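11S globulin isoform 1 (Cocos nucifera, PDB 5WPW) serves as a seed storage protein of coconut, a hexameric 11S globulin laid down as a nutrient reserve. Local coordinates at residues D261-R266 / V292-A297. The protein carries 2 engineered substitutions. Residues are numbered along the deposited sequence; the frame is centred on the assembly and turned at random.
Sequences DVFNPR and VLYRNA
Tyr294 brings its hydroxyl to the edge of the Phe263 ring, Tyr294 OH lying close to the ring plane and 3.7 Å from Phe263 CE1, with the two side chains running aslant. One face of that phenylalanine ring is taken by its own chain, with the backbone N of Pro265 3.5 Å above the plane and displaced toward the rim. Around the tyrosine ring, the backbone of Pro265 and Arg266 runs past one edge, and Pro265 O comes within 3.2 Å of Tyr294 CE2 and 3.4 Å of Tyr294 CD2, so the carbonyl sits beside the aromatic C-H groups rather than over the ring. Arg266 C follows at the same edge, 3.8 Å from Tyr294 CD2. Tyr294 gets there because its CG stands anti to the carbonyl carbon (chi1 -60°), on a CB that already points at 261-266. Most of the contact is the tyrosine ring against the backbone of Pro265 and Arg266, with the Phe263 edge at its hydroxyl end, and it is held by van der Waals contact.

Each side fixes its own shape. In an Asx turn, Asn264 OD1 accepts from Arg266 N at 3.0 Å, in the carbonyl plane, and helps hold the bend that turns Pro265 O to the tyrosine. Opposite, a type II turn from Tyr294 to Ala297 is closed by Ala297 N bonding to Tyr294 O at 3.0 Å.

The contact belongs to the second cupin domain of the subunit. Strand 262-264 is the outermost strand at one side of its antiparallel sheet in this chain, and strand 268-273 separates it from strand 287-293; Tyr294, just after strand 287-293, pairs by backbone with Gly267 and lays its ring against the turn that joins strands 262-264 and 268-273. Beyond strand 262-264 comes a second subunit, whose Arg223 packs on Phe263 and whose backbone hydrogen-bonds to it.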
loop_
_atom_site.group_PDB
_atom_site.type_symbol
_atom_site.label_atom_id
_atom_site.label_comp_id
_atom_site.label_asym_id
_atom_site.label_seq_id
_atom_site.Cartn_x
_atom_site.Cartn_y
_atom_site.Cartn_z
ATOM N N ASP A 261 20.513 -11.334 -15.770
ATOM C CA ASP A 261 20.322 -11.721 -14.381
ATOM C C ASP A 261 20.908 -13.087 -14.063
ATOM O O ASP A 261 21.267 -13.345 -12.913
ATOM C CB ASP A 261 18.832 -11.763 -14.044
ATOM C CG ASP A 261 18.196 -10.412 -14.129
ATOM O OD1 ASP A 261 18.605 -9.517 -13.370
ATOM O OD2 ASP A 261 17.311 -10.237 -14.978
ATOM N N VAL A 262 20.967 -13.976 -15.050
ATOM C CA VAL A 262 21.525 -15.319 -14.896
ATOM C C VAL A 262 22.477 -15.519 -16.056
ATOM O O VAL A 262 22.133 -15.184 -17.189
ATOM C CB VAL A 262 20.428 -16.396 -14.920
ATOM C CG1 VAL A 262 21.035 -17.762 -14.776
ATOM C CG2 VAL A 262 19.361 -16.121 -13.827
ATOM N N PHE A 263 23.680 -16.030 -15.786
ATOM C CA PHE A 263 24.644 -16.142 -16.868
ATOM C C PHE A 263 25.608 -17.280 -16.587
ATOM O O PHE A 263 26.163 -17.352 -15.490
ATOM C CB PHE A 263 25.440 -14.857 -17.055
ATOM C CG PHE A 263 26.637 -15.016 -17.956
ATOM C CD1 PHE A 263 26.481 -15.370 -19.284
ATOM C CD2 PHE A 263 27.922 -14.828 -17.461
ATOM C CE1 PHE A 263 27.580 -15.516 -20.112
ATOM C CE2 PHE A 263 29.023 -14.980 -18.275
ATOM C CZ PHE A 263 28.857 -15.316 -19.602
ATOM N N ASN A 264 25.802 -18.135 -17.592
ATOM C CA ASN A 264 26.854 -19.158 -17.591
ATOM C C ASN A 264 27.570 -19.057 -18.932
ATOM O O ASN A 264 26.923 -19.229 -19.985
ATOM C CB ASN A 264 26.238 -20.542 -17.363
ATOM C CG ASN A 264 27.261 -21.660 -17.384
ATOM O OD1 ASN A 264 28.182 -21.667 -18.203
ATOM N ND2 ASN A 264 27.091 -22.623 -16.497
ATOM N N PRO A 265 28.890 -18.819 -18.955
ATOM C CA PRO A 265 29.565 -18.533 -20.242
ATOM C C PRO A 265 29.455 -19.634 -21.277
ATOM O O PRO A 265 29.616 -19.348 -22.471
ATOM C CB PRO A 265 31.028 -18.291 -19.834
ATOM C CG PRO A 265 31.180 -18.967 -18.540
ATOM C CD PRO A 265 29.845 -18.840 -17.842
ATOM N N ARG A 266 29.182 -20.879 -20.887
ATOM C CA ARG A 266 28.969 -21.929 -21.871
ATOM C C ARG A 266 27.516 -22.386 -21.956
ATOM O O ARG A 266 27.234 -23.416 -22.571
ATOM C CB ARG A 266 29.895 -23.115 -21.586
ATOM C CG ARG A 266 31.266 -22.975 -22.242
ATOM C CD ARG A 266 31.176 -23.257 -23.745
ATOM N NE ARG A 266 32.259 -22.644 -24.515
ATOM C CZ ARG A 266 32.140 -21.508 -25.201
ATOM N NH1 ARG A 266 30.983 -20.852 -25.212
ATOM N NH2 ARG A 266 33.179 -21.026 -25.876
ATOM N N VAL A 292 18.590 -16.490 -23.916
ATOM C CA VAL A 292 19.529 -16.764 -25.011
ATOM C C VAL A 292 20.343 -17.983 -24.593
ATOM O O VAL A 292 21.132 -17.901 -23.650
ATOM C CB VAL A 292 20.448 -15.579 -25.315
ATOM C CG1 VAL A 292 21.602 -16.027 -26.260
ATOM C CG2 VAL A 292 19.654 -14.405 -25.917
ATOM N N LEU A 293 20.123 -19.111 -25.271
ATOM C CA LEU A 293 20.766 -20.383 -24.973
ATOM C C LEU A 293 21.870 -20.622 -26.000
ATOM O O LEU A 293 21.633 -20.493 -27.207
ATOM C CB LEU A 293 19.757 -21.526 -25.037
ATOM C CG LEU A 293 18.821 -21.742 -23.848
ATOM C CD1 LEU A 293 17.865 -22.866 -24.163
ATOM C CD2 LEU A 293 19.645 -22.076 -22.624
ATOM N N TYR A 294 23.076 -20.905 -25.518
ATOM C CA TYR A 294 24.202 -21.230 -26.383
ATOM C C TYR A 294 24.060 -22.675 -26.861
ATOM O O TYR A 294 23.188 -23.415 -26.401
ATOM C CB TYR A 294 25.523 -21.026 -25.638
ATOM C CG TYR A 294 25.791 -19.617 -25.134
ATOM C CD1 TYR A 294 25.167 -18.505 -25.710
ATOM C CD2 TYR A 294 26.674 -19.402 -24.078
ATOM C CE1 TYR A 294 25.425 -17.224 -25.247
ATOM C CE2 TYR A 294 26.934 -18.138 -23.605
ATOM C CZ TYR A 294 26.306 -17.050 -24.187
ATOM O OH TYR A 294 26.579 -15.798 -23.702
ATOM N N ARG A 295 24.949 -23.090 -27.779
ATOM C CA ARG A 295 24.811 -24.388 -28.447
ATOM C C ARG A 295 24.556 -25.515 -27.449
ATOM O O ARG A 295 25.272 -25.656 -26.455
ATOM C CB ARG A 295 26.068 -24.692 -29.292
ATOM C CG ARG A 295 27.314 -25.129 -28.494
ATOM C CD ARG A 295 28.120 -26.257 -29.185
ATOM N NE ARG A 295 27.668 -27.602 -28.820
ATOM C CZ ARG A 295 28.140 -28.326 -27.801
ATOM N NH1 ARG A 295 29.082 -27.846 -27.001
ATOM N NH2 ARG A 295 27.653 -29.537 -27.574
ATOM N N ASN A 296 23.492 -26.277 -27.696
ATOM C CA ASN A 296 23.117 -27.490 -26.962
ATOM C C ASN A 296 22.775 -27.267 -25.483
ATOM O O ASN A 296 22.603 -28.246 -24.742
ATOM C CB ASN A 296 24.211 -28.559 -27.073
ATOM C CG ASN A 296 24.465 -28.964 -28.498
ATOM O OD1 ASN A 296 25.601 -28.932 -28.975
ATOM N ND2 ASN A 296 23.412 -29.347 -29.195
ATOM N N ALA A 297 22.664 -26.026 -25.022
ATOM C CA ALA A 297 22.359 -25.819 -23.609
ATOM C C ALA A 297 20.875 -26.041 -23.317
ATOM O O ALA A 297 20.034 -26.188 -24.211
ATOM C CB ALA A 297 22.776 -24.422 -23.155
#